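Local coordinates for protein hydrazine synthase subunit beta (Candidatus Kuenenia stuttgartiensis, PDB 5C2V) that forms part of the hydrazine synthase complex, which condenses nitric oxide with ammonium, and may modulate passage of the hydroxylamine intermediate between the active sites of its partner subunits, at residues Ala114-Val125 with Ser136-Val147; Gly258-Tyr269 with Ser323-Cys334. All coordinates share one frame; numbering follows the deposited sequence.

Contact 1. Residues Ala114-Val125 with Ser136-Val147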
loop_
_atom_site.group_PDB
_atom_site.type_symbol
_atom_site.label_atom_id
_atom_site.label_comp_id
_atom_site.label_asym_id
_atom_site.label_seq_id
_atom_site.Cartn_x
_atom_site.Cartn_y
_atom_site.Cartn_z
ATOM N N ALA B 114 -59.144 4.805 -0.386
ATOM C CA ALA B 114 -58.341 5.649 -1.266
ATOM C C ALA B 114 -58.820 5.546 -2.710
ATOM O O ALA B 114 -58.826 4.459 -3.286
ATOM C CB ALA B 114 -56.871 5.274 -1.167
ATOM N N CYS B 115 -59.221 6.672 -3.297
ATOM C CA CYS B 115 -59.687 6.651 -4.683
ATOM C C CYS B 115 -58.546 6.994 -5.638
ATOM O O CYS B 115 -58.074 8.128 -5.674
ATOM C CB CYS B 115 -60.861 7.614 -4.868
ATOM S SG CYS B 115 -62.228 7.326 -3.717
ATOM N N SER B 116 -58.128 6.005 -6.424
ATOM C CA SER B 116 -56.865 6.072 -7.159
ATOM C C SER B 116 -56.965 6.583 -8.594
ATOM O O SER B 116 -55.970 6.560 -9.320
ATOM C CB SER B 116 -56.199 4.696 -7.173
ATOM O OG SER B 116 -57.032 3.734 -7.790
ATOM N N GLY B 117 -58.155 7.008 -9.009
ATOM C CA GLY B 117 -58.342 7.547 -10.347
ATOM C C GLY B 117 -57.319 8.624 -10.654
ATOM O O GLY B 117 -57.039 9.479 -9.812
ATOM N N CYS B 118 -56.754 8.570 -11.856
ATOM C CA CYS B 118 -55.620 9.413 -12.226
ATOM C C CYS B 118 -55.897 10.905 -12.059
ATOM O O CYS B 118 -55.014 11.662 -11.665
ATOM C CB CYS B 118 -55.196 9.121 -13.666
ATOM S SG CYS B 118 -54.422 7.502 -13.895
ATOM N N MET B 119 -57.114 11.328 -12.381
ATOM C CA MET B 119 -57.513 12.713 -12.155
ATOM C C MET B 119 -58.275 12.877 -10.836
ATOM O O MET B 119 -58.775 13.956 -10.528
ATOM C CB MET B 119 -58.345 13.238 -13.328
ATOM C CG MET B 119 -58.286 14.756 -13.464
ATOM S SD MET B 119 -58.432 15.386 -15.145
ATOM C CE MET B 119 -58.138 17.131 -14.858
ATOM N N TRP B 120 -58.384 11.797 -10.070
ATOM C CA TRP B 120 -59.132 11.830 -8.817
ATOM C C TRP B 120 -58.243 12.002 -7.589
ATOM O O TRP B 120 -57.333 11.205 -7.362
ATOM C CB TRP B 120 -59.951 10.547 -8.658
ATOM C CG TRP B 120 -61.232 10.741 -7.911
ATOM C CD1 TRP B 120 -61.452 10.527 -6.582
ATOM C CD2 TRP B 120 -62.476 11.183 -8.458
ATOM N NE1 TRP B 120 -62.758 10.813 -6.266
ATOM C CE2 TRP B 120 -63.409 11.219 -7.403
ATOM C CE3 TRP B 120 -62.893 11.556 -9.739
ATOM C CZ2 TRP B 120 -64.732 11.612 -7.589
ATOM C CZ3 TRP B 120 -64.204 11.945 -9.923
ATOM C CH2 TRP B 120 -65.110 11.970 -8.854
ATOM N N ASN B 121 -58.500 13.037 -6.795
ATOM C CA ASN B 121 -57.928 13.067 -5.458
ATOM C C ASN B 121 -59.030 12.958 -4.411
ATOM O O ASN B 121 -59.761 13.916 -4.159
ATOM C CB ASN B 121 -57.116 14.352 -5.253
ATOM C CG ASN B 121 -57.903 15.608 -5.603
ATOM O OD1 ASN B 121 -58.809 15.576 -6.436
ATOM N ND2 ASN B 121 -57.560 16.720 -4.960
ATOM N N ALA B 122 -59.147 11.784 -3.796
ATOM C CA ALA B 122 -60.073 11.606 -2.685
ATOM C C ALA B 122 -59.700 10.455 -1.755
ATOM O O ALA B 122 -59.190 9.415 -2.194
ATOM C CB ALA B 122 -61.484 11.404 -3.213
ATOM N N ILE B 123 -60.000 10.636 -0.473
ATOM C CA ILE B 123 -60.133 9.516 0.446
ATOM C C ILE B 123 -61.537 9.563 1.037
ATOM O O ILE B 123 -61.853 10.451 1.825
ATOM C CB ILE B 123 -59.085 9.557 1.570
ATOM C CG1 ILE B 123 -57.677 9.652 0.980
ATOM C CG2 ILE B 123 -59.211 8.329 2.460
ATOM C CD1 ILE B 123 -56.601 9.858 2.017
ATOM N N ASP B 124 -62.374 8.598 0.671
ATOM C CA ASP B 124 -63.758 8.591 1.126
ATOM C C ASP B 124 -63.882 7.890 2.470
ATOM O O ASP B 124 -63.350 6.795 2.664
ATOM C CB ASP B 124 -64.664 7.921 0.091
ATOM C CG ASP B 124 -64.764 8.715 -1.196
ATOM O OD1 ASP B 124 -64.452 9.924 -1.178
ATOM O OD2 ASP B 124 -65.161 8.132 -2.227
ATOM N N VAL B 125 -64.577 8.534 3.402
ATOM C CA VAL B 125 -64.790 7.960 4.722
ATOM C C VAL B 125 -66.154 7.274 4.788
ATOM O O VAL B 125 -67.124 7.722 4.175
ATOM C CB VAL B 125 -64.667 9.026 5.834
ATOM C CG1 VAL B 125 -63.360 9.784 5.690
ATOM C CG2 VAL B 125 -65.829 9.991 5.790
ATOM N N SER B 136 -65.756 13.189 1.986
ATOM C CA SER B 136 -64.504 12.924 1.280
ATOM C C SER B 136 -63.398 13.857 1.759
ATOM O O SER B 136 -63.627 15.044 1.983
ATOM C CB SER B 136 -64.693 13.065 -0.234
ATOM O OG SER B 136 -65.644 12.133 -0.718
ATOM N N ILE B 137 -62.200 13.306 1.927
ATOM C CA ILE B 137 -61.030 14.090 2.301
ATOM C C ILE B 137 -60.142 14.292 1.078
ATOM O O ILE B 137 -59.610 13.332 0.524
ATOM C CB ILE B 137 -60.221 13.412 3.421
ATOM C CG1 ILE B 137 -61.114 13.132 4.631
ATOM C CG2 ILE B 137 -59.032 14.274 3.812
ATOM C CD1 ILE B 137 -60.395 12.455 5.778
ATOM N N TYR B 138 -59.990 15.544 0.660
ATOM C CA TYR B 138 -59.241 15.857 -0.552
ATOM C C TYR B 138 -57.740 15.911 -0.289
ATOM O O TYR B 138 -57.278 16.652 0.578
ATOM C CB TYR B 138 -59.720 17.184 -1.146
ATOM C CG TYR B 138 -61.140 17.149 -1.670
ATOM C CD1 TYR B 138 -61.800 15.942 -1.867
ATOM C CD2 TYR B 138 -61.819 18.324 -1.966
ATOM C CE1 TYR B 138 -63.097 15.907 -2.344
ATOM C CE2 TYR B 138 -63.116 18.298 -2.444
ATOM C CZ TYR B 138 -63.750 17.086 -2.630
ATOM O OH TYR B 138 -65.041 17.056 -3.106
ATOM N N THR B 139 -56.984 15.120 -1.045
ATOM C CA THR B 139 -55.538 15.053 -0.874
ATOM C C THR B 139 -54.839 16.231 -1.547
ATOM O O THR B 139 -55.485 17.083 -2.158
ATOM C CB THR B 139 -54.967 13.738 -1.435
ATOM O OG1 THR B 139 -55.155 13.697 -2.854
ATOM C CG2 THR B 139 -55.658 12.543 -0.799
ATOM N N SER B 140 -53.515 16.270 -1.433
ATOM C CA SER B 140 -52.728 17.365 -1.989
ATOM C C SER B 140 -52.533 17.221 -3.494
ATOM O O SER B 140 -52.362 18.213 -4.203
ATOM C CB SER B 140 -51.369 17.451 -1.291
ATOM O OG SER B 140 -51.527 17.652 0.102
ATOM N N ASP B 141 -52.556 15.984 -3.979
ATOM C CA ASP B 141 -52.416 15.730 -5.407
ATOM C C ASP B 141 -53.205 14.493 -5.821
ATOM O O ASP B 141 -53.825 13.831 -4.988
ATOM C CB ASP B 141 -50.940 15.572 -5.782
ATOM C CG ASP B 141 -50.602 16.229 -7.108
ATOM O OD1 ASP B 141 -51.499 16.326 -7.972
ATOM O OD2 ASP B 141 -49.441 16.651 -7.284
ATOM N N TYR B 142 -53.173 14.186 -7.113
ATOM C CA TYR B 142 -54.006 13.130 -7.677
ATOM C C TYR B 142 -53.504 11.712 -7.411
ATOM O O TYR B 142 -52.320 11.490 -7.160
ATOM C CB TYR B 142 -54.155 13.337 -9.185
ATOM C CG TYR B 142 -54.890 14.603 -9.561
ATOM C CD1 TYR B 142 -56.193 14.821 -9.138
ATOM C CD2 TYR B 142 -54.291 15.571 -10.357
ATOM C CE1 TYR B 142 -56.874 15.974 -9.480
ATOM C CE2 TYR B 142 -54.967 16.726 -10.709
ATOM C CZ TYR B 142 -56.259 16.920 -10.268
ATOM O OH TYR B 142 -56.941 18.065 -10.611
ATOM N N GLY B 143 -54.430 10.760 -7.474
ATOM C CA GLY B 143 -54.111 9.345 -7.420
ATOM C C GLY B 143 -53.598 8.746 -6.122
ATOM O O GLY B 143 -52.522 8.146 -6.116
ATOM N N PRO B 144 -54.336 8.916 -5.009
ATOM C CA PRO B 144 -53.890 8.139 -3.847
ATOM C C PRO B 144 -53.997 6.642 -4.129
ATOM O O PRO B 144 -55.069 6.174 -4.508
ATOM C CB PRO B 144 -54.867 8.558 -2.739
ATOM C CG PRO B 144 -55.520 9.815 -3.233
ATOM C CD PRO B 144 -55.537 9.718 -4.722
ATOM N N ARG B 145 -52.908 5.905 -3.940
ATOM C CA ARG B 145 -52.920 4.464 -4.184
ATOM C C ARG B 145 -53.470 3.662 -3.007
ATOM O O ARG B 145 -54.268 2.741 -3.179
ATOM C CB ARG B 145 -51.511 3.977 -4.527
ATOM C CG ARG B 145 -51.420 2.493 -4.853
ATOM C CD ARG B 145 -52.400 2.098 -5.948
ATOM N NE ARG B 145 -52.245 0.699 -6.335
ATOM C CZ ARG B 145 -51.642 0.294 -7.449
ATOM N NH1 ARG B 145 -51.145 1.184 -8.297
ATOM N NH2 ARG B 145 -51.542 -1.000 -7.720
ATOM N N MET B 146 -53.033 4.032 -1.809
ATOM C CA MET B 146 -53.328 3.276 -0.599
ATOM C C MET B 146 -53.269 4.215 0.599
ATOM O O MET B 146 -52.582 5.235 0.550
ATOM C CB MET B 146 -52.331 2.119 -0.445
ATOM C CG MET B 146 -52.388 1.357 0.872
ATOM S SD MET B 146 -53.938 0.479 1.141
ATOM C CE MET B 146 -53.574 -1.089 0.356
ATOM N N VAL B 147 -53.987 3.890 1.669
ATOM C CA VAL B 147 -53.827 4.635 2.907
ATOM C C VAL B 147 -53.242 3.727 3.979
ATOM O O VAL B 147 -53.044 2.541 3.742
ATOM C CB VAL B 147 -55.166 5.207 3.397
ATOM C CG1 VAL B 147 -55.667 6.276 2.439
ATOM C CG2 VAL B 147 -56.190 4.094 3.553
#
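N121 and Y142 bury more surface in this contact than any other residues, and they meet obliquely, the amide plane standing 75° from the ring. A chi1 of 52° puts CG of N121 between its own backbone N and carbonyl carbon and brings the amide to the ring, OD1 coming 3.6 Å from CE1 of Y142. CB of N121 packs on OG1 of T139 and O of D141; OG1 of T139 donates to that same O of D141, bridging the loop on which the asparagine rests. The chain curls round the Y142 ring: N121 N lies at its edge, in plane, while CA of M119 sits over one face, 4.2 Å from the centroid, a CH-pi contact. Next to the ring, N of G143 donates to O of W120 at 2.9 Å, nearly straight at 165°; G143 has positive phi, which favours glycine.

I123, almost as deeply covered, belongs to the beta hairpin proper. It forms an antiparallel hydrogen-bonded pair with I137, each N donating to the other's O at 2.9 Å. Its CG1 and CD1 run out extended to meet CG1 of V147 tip to tip, CD1 at 3.7 Å, while CG2 of T139 crosses the I123 side chain at about a right angle. On the sheet's other face OG of S136 donates to OD1 of D124 from above the carboxylate plane, while OD2 accepts from N of G96.

NH2 of R145 forms a salt bridge with OE1 of E69 of the gamma subunit chain. Segment 136-147 carries the chain from the propeller blade ending in strand 132-137 to the one beginning with strand 144-149, and I123 rests on L156 and A158 of strand 155-160, I137 on I173 of strand 168-174.

Contact 2. Residues Gly258-Tyr269 with Ser323-Cys334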
loop_
_atom_site.group_PDB
_atom_site.type_symbol
_atom_site.label_atom_id
_atom_site.label_comp_id
_atom_site.label_asym_id
_atom_site.label_seq_id
_atom_site.Cartn_x
_atom_site.Cartn_y
_atom_site.Cartn_z
ATOM N N GLY B 258 -46.352 -4.979 -2.627
ATOM C CA GLY B 258 -47.028 -5.144 -1.355
ATOM C C GLY B 258 -46.078 -5.189 -0.183
ATOM O O GLY B 258 -44.935 -5.627 -0.313
ATOM N N MET B 259 -46.555 -4.748 0.974
ATOM C CA MET B 259 -45.730 -4.760 2.170
ATOM C C MET B 259 -46.456 -5.315 3.385
ATOM O O MET B 259 -47.654 -5.101 3.573
ATOM C CB MET B 259 -45.212 -3.355 2.480
ATOM C CG MET B 259 -43.951 -2.987 1.719
ATOM S SD MET B 259 -43.314 -1.379 2.215
ATOM C CE MET B 259 -44.729 -0.348 1.849
ATOM N N ALA B 260 -45.704 -6.040 4.205
ATOM C CA ALA B 260 -46.204 -6.557 5.468
ATOM C C ALA B 260 -45.198 -6.251 6.570
ATOM O O ALA B 260 -44.016 -6.586 6.458
ATOM C CB ALA B 260 -46.465 -8.051 5.371
ATOM N N MET B 261 -45.674 -5.598 7.624
ATOM C CA MET B 261 -44.823 -5.207 8.740
ATOM C C MET B 261 -44.932 -6.201 9.889
ATOM O O MET B 261 -46.035 -6.549 10.315
ATOM C CB MET B 261 -45.190 -3.801 9.225
ATOM C CG MET B 261 -44.417 -3.338 10.450
ATOM S SD MET B 261 -42.668 -3.055 10.115
ATOM C CE MET B 261 -42.759 -1.641 9.018
ATOM N N ASP B 262 -43.784 -6.660 10.380
ATOM C CA ASP B 262 -43.738 -7.555 11.531
ATOM C C ASP B 262 -44.404 -6.889 12.731
ATOM O O ASP B 262 -44.185 -5.703 12.980
ATOM C CB ASP B 262 -42.290 -7.935 11.855
ATOM C CG ASP B 262 -42.189 -9.002 12.926
ATOM O OD1 ASP B 262 -42.182 -10.201 12.574
ATOM O OD2 ASP B 262 -42.119 -8.644 14.121
ATOM N N PRO B 263 -45.229 -7.649 13.470
ATOM C CA PRO B 263 -45.983 -7.118 14.614
ATOM C C PRO B 263 -45.104 -6.433 15.658
ATOM O O PRO B 263 -45.547 -5.476 16.292
ATOM C CB PRO B 263 -46.655 -8.366 15.205
ATOM C CG PRO B 263 -45.924 -9.534 14.609
ATOM C CD PRO B 263 -45.509 -9.077 13.253
ATOM N N LYS B 264 -43.884 -6.925 15.846
ATOM C CA LYS B 264 -42.950 -6.302 16.777
ATOM C C LYS B 264 -41.983 -5.353 16.069
ATOM O O LYS B 264 -41.111 -4.756 16.701
ATOM C CB LYS B 264 -42.184 -7.373 17.554
ATOM C CG LYS B 264 -43.084 -8.221 18.443
ATOM C CD LYS B 264 -42.293 -9.234 19.250
ATOM C CE LYS B 264 -43.211 -10.116 20.079
ATOM N NZ LYS B 264 -42.449 -11.148 20.836
ATOM N N GLY B 265 -42.142 -5.219 14.755
ATOM C CA GLY B 265 -41.326 -4.305 13.973
ATOM C C GLY B 265 -39.929 -4.826 13.692
ATOM O O GLY B 265 -39.010 -4.049 13.437
ATOM N N LYS B 266 -39.771 -6.144 13.738
ATOM C CA LYS B 266 -38.468 -6.768 13.521
ATOM C C LYS B 266 -38.092 -6.857 12.044
ATOM O O LYS B 266 -36.942 -6.614 11.676
ATOM C CB LYS B 266 -38.438 -8.169 14.136
ATOM C CG LYS B 266 -38.963 -8.244 15.557
ATOM C CD LYS B 266 -38.460 -9.495 16.257
ATOM C CE LYS B 266 -39.397 -9.913 17.374
ATOM N NZ LYS B 266 -38.784 -9.741 18.720
ATOM N N TYR B 267 -39.058 -7.208 11.201
ATOM C CA TYR B 267 -38.783 -7.428 9.784
ATOM C C TYR B 267 -39.748 -6.684 8.870
ATOM O O TYR B 267 -40.869 -6.360 9.262
ATOM C CB TYR B 267 -38.836 -8.922 9.456
ATOM C CG TYR B 267 -37.847 -9.765 10.223
ATOM C CD1 TYR B 267 -36.551 -9.940 9.760
ATOM C CD2 TYR B 267 -38.213 -10.396 11.404
ATOM C CE1 TYR B 267 -35.642 -10.714 10.456
ATOM C CE2 TYR B 267 -37.312 -11.170 12.108
ATOM C CZ TYR B 267 -36.027 -11.326 11.628
ATOM O OH TYR B 267 -35.126 -12.098 12.325
ATOM N N LEU B 268 -39.302 -6.419 7.646
ATOM C CA LEU B 268 -40.185 -5.871 6.621
ATOM C C LEU B 268 -40.303 -6.851 5.459
ATOM O O LEU B 268 -39.303 -7.409 5.001
ATOM C CB LEU B 268 -39.679 -4.516 6.124
ATOM C CG LEU B 268 -40.574 -3.817 5.097
ATOM C CD1 LEU B 268 -41.970 -3.597 5.661
ATOM C CD2 LEU B 268 -39.962 -2.500 4.646
ATOM N N TYR B 269 -41.530 -7.063 4.991
ATOM C CA TYR B 269 -41.779 -8.012 3.910
ATOM C C TYR B 269 -42.283 -7.294 2.664
ATOM O O TYR B 269 -43.255 -6.547 2.724
ATOM C CB TYR B 269 -42.781 -9.078 4.359
ATOM C CG TYR B 269 -42.342 -9.836 5.592
ATOM C CD1 TYR B 269 -42.572 -9.327 6.864
ATOM C CD2 TYR B 269 -41.691 -11.058 5.485
ATOM C CE1 TYR B 269 -42.167 -10.010 7.992
ATOM C CE2 TYR B 269 -41.284 -11.752 6.611
ATOM C CZ TYR B 269 -41.526 -11.222 7.861
ATOM O OH TYR B 269 -41.127 -11.901 8.988
ATOM N N SER B 323 -48.285 -9.689 -6.081
ATOM C CA SER B 323 -48.667 -8.287 -5.956
ATOM C C SER B 323 -48.966 -7.847 -4.521
ATOM O O SER B 323 -48.971 -6.651 -4.228
ATOM C CB SER B 323 -49.886 -8.004 -6.840
ATOM O OG SER B 323 -50.900 -8.971 -6.630
ATOM N N SER B 324 -49.217 -8.802 -3.630
ATOM C CA SER B 324 -49.584 -8.463 -2.257
ATOM C C SER B 324 -49.104 -9.493 -1.239
ATOM O O SER B 324 -49.016 -10.682 -1.537
ATOM C CB SER B 324 -51.103 -8.302 -2.144
ATOM O OG SER B 324 -51.475 -7.853 -0.854
ATOM N N VAL B 325 -48.795 -9.022 -0.034
ATOM C CA VAL B 325 -48.368 -9.900 1.050
ATOM C C VAL B 325 -49.064 -9.548 2.359
ATOM O O VAL B 325 -49.495 -8.412 2.557
ATOM C CB VAL B 325 -46.841 -9.839 1.270
ATOM C CG1 VAL B 325 -46.105 -10.552 0.144
ATOM C CG2 VAL B 325 -46.378 -8.395 1.400
ATOM N N CYS B 326 -49.173 -10.527 3.253
ATOM C CA CYS B 326 -49.734 -10.278 4.579
ATOM C C CYS B 326 -49.125 -11.209 5.622
ATOM O O CYS B 326 -48.551 -12.243 5.285
ATOM C CB CYS B 326 -51.257 -10.431 4.561
ATOM S SG CYS B 326 -51.844 -12.127 4.345
ATOM N N LEU B 327 -49.253 -10.837 6.891
ATOM C CA LEU B 327 -48.666 -11.612 7.980
ATOM C C LEU B 327 -49.707 -12.137 8.958
ATOM O O LEU B 327 -50.775 -11.546 9.130
ATOM C CB LEU B 327 -47.644 -10.767 8.744
ATOM C CG LEU B 327 -46.287 -10.504 8.094
ATOM C CD1 LEU B 327 -45.518 -9.487 8.912
ATOM C CD2 LEU B 327 -45.498 -11.793 7.972
ATOM N N SER B 328 -49.383 -13.252 9.602
ATOM C CA SER B 328 -50.168 -13.745 10.724
ATOM C C SER B 328 -49.876 -12.863 11.935
ATOM O O SER B 328 -48.789 -12.295 12.035
ATOM C CB SER B 328 -49.838 -15.211 11.017
ATOM O OG SER B 328 -48.468 -15.372 11.340
ATOM N N PRO B 329 -50.846 -12.733 12.856
ATOM C CA PRO B 329 -50.677 -11.855 14.022
ATOM C C PRO B 329 -49.472 -12.214 14.894
ATOM O O PRO B 329 -48.965 -11.346 15.605
ATOM C CB PRO B 329 -51.988 -12.048 14.800
ATOM C CG PRO B 329 -52.581 -13.315 14.274
ATOM C CD PRO B 329 -52.172 -13.373 12.840
ATOM N N ASP B 330 -49.022 -13.464 14.842
ATOM C CA ASP B 330 -47.831 -13.869 15.584
ATOM C C ASP B 330 -46.555 -13.604 14.783
ATOM O O ASP B 330 -45.449 -13.657 15.323
ATOM C CB ASP B 330 -47.920 -15.347 15.980
ATOM C CG ASP B 330 -48.199 -16.260 14.799
ATOM O OD1 ASP B 330 -48.128 -15.794 13.643
ATOM O OD2 ASP B 330 -48.488 -17.454 15.029
ATOM N N GLY B 331 -46.720 -13.317 13.495
ATOM C CA GLY B 331 -45.610 -12.952 12.634
ATOM C C GLY B 331 -44.714 -14.099 12.204
ATOM O O GLY B 331 -43.631 -13.873 11.665
ATOM N N LYS B 332 -45.158 -15.330 12.432
ATOM C CA LYS B 332 -44.353 -16.496 12.082
ATOM C C LYS B 332 -44.631 -17.007 10.669
ATOM O O LYS B 332 -43.939 -17.901 10.183
ATOM C CB LYS B 332 -44.572 -17.617 13.103
ATOM C CG LYS B 332 -44.966 -17.122 14.483
ATOM C CD LYS B 332 -44.531 -18.091 15.574
ATOM C CE LYS B 332 -45.050 -19.496 15.317
ATOM N NZ LYS B 332 -44.635 -20.442 16.391
ATOM N N PHE B 333 -45.635 -16.435 10.011
ATOM C CA PHE B 333 -45.975 -16.840 8.650
ATOM C C PHE B 333 -46.326 -15.656 7.753
ATOM O O PHE B 333 -47.039 -14.739 8.162
ATOM C CB PHE B 333 -47.134 -17.840 8.663
ATOM C CG PHE B 333 -46.786 -19.164 9.281
ATOM C CD1 PHE B 333 -46.057 -20.102 8.570
ATOM C CD2 PHE B 333 -47.191 -19.473 10.569
ATOM C CE1 PHE B 333 -45.734 -21.321 9.133
ATOM C CE2 PHE B 333 -46.870 -20.693 11.137
ATOM C CZ PHE B 333 -46.141 -21.617 10.417
ATOM N N CYS B 334 -45.818 -15.690 6.526
ATOM C CA CYS B 334 -46.078 -14.644 5.543
ATOM C C CYS B 334 -46.715 -15.229 4.287
ATOM O O CYS B 334 -46.189 -16.168 3.696
ATOM C CB CYS B 334 -44.785 -13.912 5.181
ATOM S SG CYS B 334 -44.993 -12.593 3.960
#
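G258 and S324 bring their CA atoms within 4.3 Å, yet the two segments share not one hydrogen bond. Strands 258-261 and 323-327 run almost parallel, 10° apart with axes 5.1 Å from each other, as expected for the inner strands of adjacent blades in a beta-propeller: each strand bonds within its own sheet, and side chains fill the interface. Lacking a side chain, G258 lets the strands come this close. V325 follows, its CG2 lying 3.6 Å from O of G258 and near CB of A260. L327 is the most heavily covered residue. Its CG touches CB of A260 at 3.7 Å, and its side chain crosses that of Y269 at about a right angle. CD2 lies over the ring face, 4.0 Å from the centroid, in a CH-pi contact, while CD1 reaches CE1 of Y269 and O of M261. Beyond the end of strand 258-261, P263 packs on the S328-G331 turn, CG 3.7 Å from O of P329. D262 also forms an Asx turn, OD2 accepting from N of K264, within the D262-G265 type I turn. C334, with SG anti to its backbone N (chi1 180°), approaches the Y269 ring obliquely, its sulfur 3.9 Å from CD2.

Both contacts are largely buried and both join consecutive blades of the same propeller, but on opposite sides of the chain's centre: their centres are 26 Å apart and their nearest atoms about 7 Å, without touching. Contact 1 includes a hairpin within one blade as well as the crossing to the next, so backbone bonds and a serine-carboxylate bond hold it; several of its residues meet the gamma subunit, against one (F333) in contact 2. The 53 residues between the segments of contact 2 include three helices, inserted before the last strand of the first blade. Without a shared hairpin or backbone bonds, it relies on apolar and ring contacts and buries less surface, 515 against 940 Å².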